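Local coordinates for CELL division control protein 6 (PDB 1FNN) that binds ADP, probably binds and hydrolyses ATP, and is thought to take part in controlling the initiation of DNA replication, at residues Ser300-His305 and Glu371-Leu376; Ile223-Gly228 and Thr306-Phe311. All blocks are in the same frame, centred on the assembly; numbering follows the deposited sequence.

Contact 1 of 2, residues Ser300-His305 and Glu371-Leu376; sequences SLKISH and EPLDTL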
# COMPACT_ATOMS: atom_id res chain seq x y z
N SER A 300 20.59 17.65 -16.15
CA SER A 300 21.61 16.74 -15.69
C SER A 300 21.05 15.27 -15.73
O SER A 300 21.87 14.38 -15.92
CB SER A 300 22.06 16.95 -14.26
OG SER A 300 22.40 18.32 -14.04
N LEU A 301 19.80 15.11 -15.36
CA LEU A 301 19.21 13.75 -15.27
C LEU A 301 18.99 13.18 -16.66
O LEU A 301 19.26 12.00 -16.91
CB LEU A 301 17.87 13.83 -14.52
CG LEU A 301 17.91 13.88 -13.00
CD1 LEU A 301 16.53 14.21 -12.47
CD2 LEU A 301 18.44 12.56 -12.40
N LYS A 302 18.64 14.01 -17.66
CA LYS A 302 18.62 13.62 -19.05
C LYS A 302 19.97 13.13 -19.55
O LYS A 302 20.02 12.19 -20.34
CB LYS A 302 18.13 14.76 -19.95
CG LYS A 302 16.62 14.87 -19.96
CD LYS A 302 16.15 16.25 -20.37
CE LYS A 302 15.05 16.18 -21.41
NZ LYS A 302 15.67 16.08 -22.77
N ILE A 303 21.04 13.78 -19.15
CA ILE A 303 22.41 13.42 -19.49
C ILE A 303 22.84 12.17 -18.73
O ILE A 303 23.52 11.30 -19.28
CB ILE A 303 23.37 14.58 -19.17
CG1 ILE A 303 23.14 15.71 -20.18
CG2 ILE A 303 24.84 14.20 -19.15
CD1 ILE A 303 23.60 17.06 -19.67
N SER A 304 22.61 12.11 -17.42
CA SER A 304 23.07 10.96 -16.66
C SER A 304 22.39 9.66 -17.11
O SER A 304 23.01 8.60 -16.96
CB SER A 304 22.83 11.17 -15.16
OG SER A 304 21.42 11.08 -14.93
N HIS A 305 21.12 9.63 -17.48
CA HIS A 305 20.35 8.41 -17.68
C HIS A 305 20.34 7.55 -16.41
O HIS A 305 20.08 6.33 -16.39
CB HIS A 305 20.85 7.57 -18.87
CG HIS A 305 20.43 8.23 -20.15
ND1 HIS A 305 19.29 7.88 -20.84
CD2 HIS A 305 21.01 9.24 -20.87
CE1 HIS A 305 19.17 8.63 -21.92
NE2 HIS A 305 20.20 9.46 -21.96
N GLU A 371 7.57 12.44 -13.10
CA GLU A 371 7.19 12.99 -14.40
C GLU A 371 8.22 12.75 -15.47
O GLU A 371 9.42 12.95 -15.20
CB GLU A 371 7.15 14.53 -14.28
CG GLU A 371 5.85 15.08 -13.80
CD GLU A 371 4.68 15.08 -14.75
OE1 GLU A 371 4.79 14.85 -15.96
OE2 GLU A 371 3.58 15.35 -14.19
N PRO A 372 7.83 12.30 -16.65
CA PRO A 372 8.75 12.03 -17.75
C PRO A 372 9.48 13.35 -18.07
O PRO A 372 8.84 14.40 -17.96
CB PRO A 372 7.84 11.59 -18.88
CG PRO A 372 6.66 10.96 -18.16
CD PRO A 372 6.43 11.91 -16.98
N LEU A 373 10.77 13.30 -18.27
CA LEU A 373 11.57 14.53 -18.36
C LEU A 373 11.38 15.37 -19.62
O LEU A 373 11.48 16.63 -19.56
CB LEU A 373 13.03 14.16 -18.20
CG LEU A 373 13.39 13.47 -16.89
CD1 LEU A 373 14.88 13.17 -16.88
CD2 LEU A 373 12.97 14.32 -15.70
N ASP A 374 10.91 14.77 -20.72
CA ASP A 374 10.77 15.52 -21.96
C ASP A 374 9.61 16.49 -21.83
O ASP A 374 9.78 17.69 -22.08
CB ASP A 374 10.62 14.68 -23.24
CG ASP A 374 11.95 14.05 -23.59
OD1 ASP A 374 12.98 14.32 -22.93
OD2 ASP A 374 12.00 13.25 -24.54
N THR A 375 8.56 16.04 -21.15
CA THR A 375 7.38 16.87 -20.98
C THR A 375 7.57 17.89 -19.84
O THR A 375 7.14 19.04 -19.98
CB THR A 375 6.16 15.97 -20.78
OG1 THR A 375 5.78 15.50 -22.10
CG2 THR A 375 4.97 16.69 -20.19
N LEU A 376 8.31 17.51 -18.80
CA LEU A 376 8.56 18.45 -17.71
C LEU A 376 9.42 19.61 -18.24
O LEU A 376 9.27 20.75 -17.87
CB LEU A 376 9.29 17.70 -16.59
CG LEU A 376 9.68 18.55 -15.38
CD1 LEU A 376 8.47 19.38 -14.93
CD2 LEU A 376 10.22 17.75 -14.22

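Contact 2 of 2, residues Ile223-Gly228 and Thr306-Phe311; sequences IADITG and TPYITF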
# COMPACT_ATOMS: atom_id res chain seq x y z
N ILE A 223 11.78 4.32 -6.92
CA ILE A 223 10.37 4.01 -6.73
C ILE A 223 9.98 4.15 -5.26
O ILE A 223 8.93 4.66 -4.95
CB ILE A 223 10.06 2.52 -7.16
CG1 ILE A 223 10.42 2.36 -8.62
CG2 ILE A 223 8.60 2.23 -6.82
CD1 ILE A 223 10.24 0.96 -9.24
N ALA A 224 10.87 3.73 -4.34
CA ALA A 224 10.60 3.86 -2.91
C ALA A 224 10.55 5.34 -2.45
O ALA A 224 9.72 5.71 -1.63
CB ALA A 224 11.76 3.19 -2.17
N ASP A 225 11.32 6.18 -3.12
CA ASP A 225 11.33 7.63 -2.87
C ASP A 225 10.05 8.25 -3.35
O ASP A 225 9.58 9.20 -2.72
CB ASP A 225 12.54 8.34 -3.50
CG ASP A 225 13.76 8.06 -2.63
OD1 ASP A 225 13.50 7.67 -1.47
OD2 ASP A 225 14.90 8.22 -3.07
N ILE A 226 9.41 7.69 -4.38
CA ILE A 226 8.14 8.22 -4.85
C ILE A 226 7.01 7.80 -3.92
O ILE A 226 5.94 8.40 -3.99
CB ILE A 226 7.80 7.63 -6.25
CG1 ILE A 226 8.83 7.97 -7.32
CG2 ILE A 226 6.44 8.08 -6.74
CD1 ILE A 226 8.56 7.16 -8.59
N THR A 227 7.08 6.58 -3.37
CA THR A 227 5.91 6.04 -2.68
C THR A 227 6.01 5.97 -1.18
O THR A 227 4.95 5.88 -0.55
CB THR A 227 5.69 4.58 -3.21
OG1 THR A 227 6.91 3.83 -3.10
CG2 THR A 227 5.36 4.60 -4.69
N GLY A 228 7.18 5.85 -0.59
CA GLY A 228 7.32 5.64 0.84
C GLY A 228 7.02 6.90 1.66
O GLY A 228 6.93 8.01 1.09
N THR A 306 20.42 8.21 -15.27
CA THR A 306 20.69 7.57 -13.97
C THR A 306 19.60 8.08 -13.07
O THR A 306 18.98 9.10 -13.44
CB THR A 306 22.13 7.99 -13.64
OG1 THR A 306 22.91 6.87 -13.21
CG2 THR A 306 22.25 9.10 -12.63
N PRO A 307 19.05 7.27 -12.18
CA PRO A 307 17.98 7.72 -11.30
C PRO A 307 18.37 8.99 -10.52
O PRO A 307 17.53 9.88 -10.33
CB PRO A 307 17.73 6.53 -10.37
CG PRO A 307 18.24 5.34 -11.16
CD PRO A 307 19.50 5.89 -11.84
N TYR A 308 19.59 9.06 -10.01
CA TYR A 308 19.99 10.22 -9.21
C TYR A 308 21.15 11.03 -9.78
O TYR A 308 21.98 10.54 -10.54
CB TYR A 308 20.43 9.81 -7.79
CG TYR A 308 19.33 9.11 -7.05
CD1 TYR A 308 19.22 7.70 -7.14
CD2 TYR A 308 18.42 9.80 -6.27
CE1 TYR A 308 18.20 7.05 -6.46
CE2 TYR A 308 17.43 9.13 -5.60
CZ TYR A 308 17.31 7.75 -5.69
OH TYR A 308 16.29 7.14 -5.00
N ILE A 309 21.11 12.35 -9.53
CA ILE A 309 22.30 13.17 -9.84
C ILE A 309 22.64 13.90 -8.55
O ILE A 309 21.88 14.00 -7.58
CB ILE A 309 22.19 14.05 -11.07
CG1 ILE A 309 20.91 14.91 -11.09
CG2 ILE A 309 22.21 13.28 -12.38
CD1 ILE A 309 20.99 16.18 -10.30
N THR A 310 23.87 14.32 -8.40
CA THR A 310 24.35 14.94 -7.17
C THR A 310 23.95 16.41 -7.11
O THR A 310 23.70 16.98 -8.17
CB THR A 310 25.88 14.82 -7.03
OG1 THR A 310 26.51 15.51 -8.12
CG2 THR A 310 26.31 13.36 -7.06
N PHE A 311 23.93 17.06 -5.98
CA PHE A 311 23.69 18.49 -5.85
C PHE A 311 24.76 19.26 -6.63
O PHE A 311 24.42 20.20 -7.37
CB PHE A 311 23.60 18.93 -4.39
CG PHE A 311 23.33 20.43 -4.24
CD1 PHE A 311 22.06 20.88 -3.97
CD2 PHE A 311 24.35 21.34 -4.36
CE1 PHE A 311 21.80 22.23 -3.83
CE2 PHE A 311 24.11 22.70 -4.22
CZ PHE A 311 22.82 23.14 -3.96

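Contact 1 of 2, residues Ser300-His305 and Glu371-Leu376
The carboxylate of Asp374 is the flat side-chain group that works in this contact, and it is met at one oxygen by the end of Lys302. NZ lies 3.2 Å from Asp374 OD1 in a salt bridge, tilted out of the carboxylate plane, while Lys302 CE, also 3.2 Å from Asp374 OD1, comes in on the same side of that plane. The chain bends at its last two torsions, chi3 133° and chi4 -85°, which swings the ammonium toward the first turn of helix 373-387. Glu377, one turn further along that helix, offers NZ its stronger partner, so two acids draw the lysine in. Apart from this salt bridge the contact is apolar. Lys302 and Leu373 run past each other in opposite directions, and the methyl CD1 of Leu373 lies 3.9 Å from Lys302 CG and equally 3.9 Å from Leu301 CB, resting against both neighbouring residues of one helical turn. In the winged-helix domain this joins the end of helix 288-304 to the start of the final helix, with Ile368 touching both leucines. Each helix terminus has its own finish. Pro372 occupies the N-cap position ahead of Leu373. At the other end, Leu301 O takes two donors on the same face of its carbonyl plane, His305 N at 3.1 Å and Ser304 OG at 3.1 Å, the hydroxyl lying 24° out of the plane. His305 then turns out of the helix with positive phi, and Ser304 OG also bonds Thr306 N.

Contact 2 of 2, residues Ile223-Gly228 and Thr306-Phe311
Asp225 lies in the last turns of helix 217-227 and Tyr308 in an extended piece of chain leading to strand 309-310, with the Asp225 CA and Tyr308 CA 11.0 Å apart, so two side chains alone bridge the gap. The bridge is a single short hydrogen bond in which Tyr308 OH donates to Asp225 OD2 at 2.6 Å. The acceptor sits at the edge of the phenol ring, in its plane, and Asp225 OD2 is 3.6 Å from Tyr308 CZ. The two flat groups are turned almost square to each other, their planes 81° apart, and the hydroxyl reaches OD2 from above the carboxylate, 39° out of its plane. With CG anti to its carbonyl carbon (chi1 -60°), the tyrosine carries its phenol across to the helix. The other oxygen of this buried carboxylate, OD1, forms a salt bridge with Arg351 on strand 349-352 of the winged-helix domain. One acid thus receives two different partners from that domain, which is likely to hold it ionised. A phenylalanine in place of Tyr308 would probably leave OD2 without this donor and the carboxylate freer to turn. The last turn of this helix has its own bonds: Ile223 O accepts both Thr227 N at 3.1 Å and Thr227 OG1 at 2.9 Å. Asp225 belongs to the lid of the AAA+ ATPase, its side chain about 11 Å from that of the ADP-binding Tyr193. Helices 195-209 and 240-256 pack against helix 217-227, Lys195 touching Asp225, while Pro307 lies on Ile219 and Met222 and Tyr308 touches Gln221 of that helix and Leu365 and Ser367 of strand 364-367.

In the fold
The two contacts interleave along the chain, in the order 223-228, 300-305, 306-311, 371-376, and their centres are 13 Å apart. Segments 300-305 and 306-311 are continuous, carrying the chain from helix 288-304 through a short turn into strand 309-310, an outer strand of the small antiparallel sheet. They also fold against each other, with Leu301 CD2 3.5 Å from Pro307 O and Ser304 OG 3.5 Å from Ile309 CG2. Contact 1 is internal to the winged-helix domain, linking its early and final helices, whereas contact 2 crosses from that domain to the ATPase lid. The turn at 305-306 therefore connects a joint within one domain to a joint between two, on the lid that borders the nucleotide pocket.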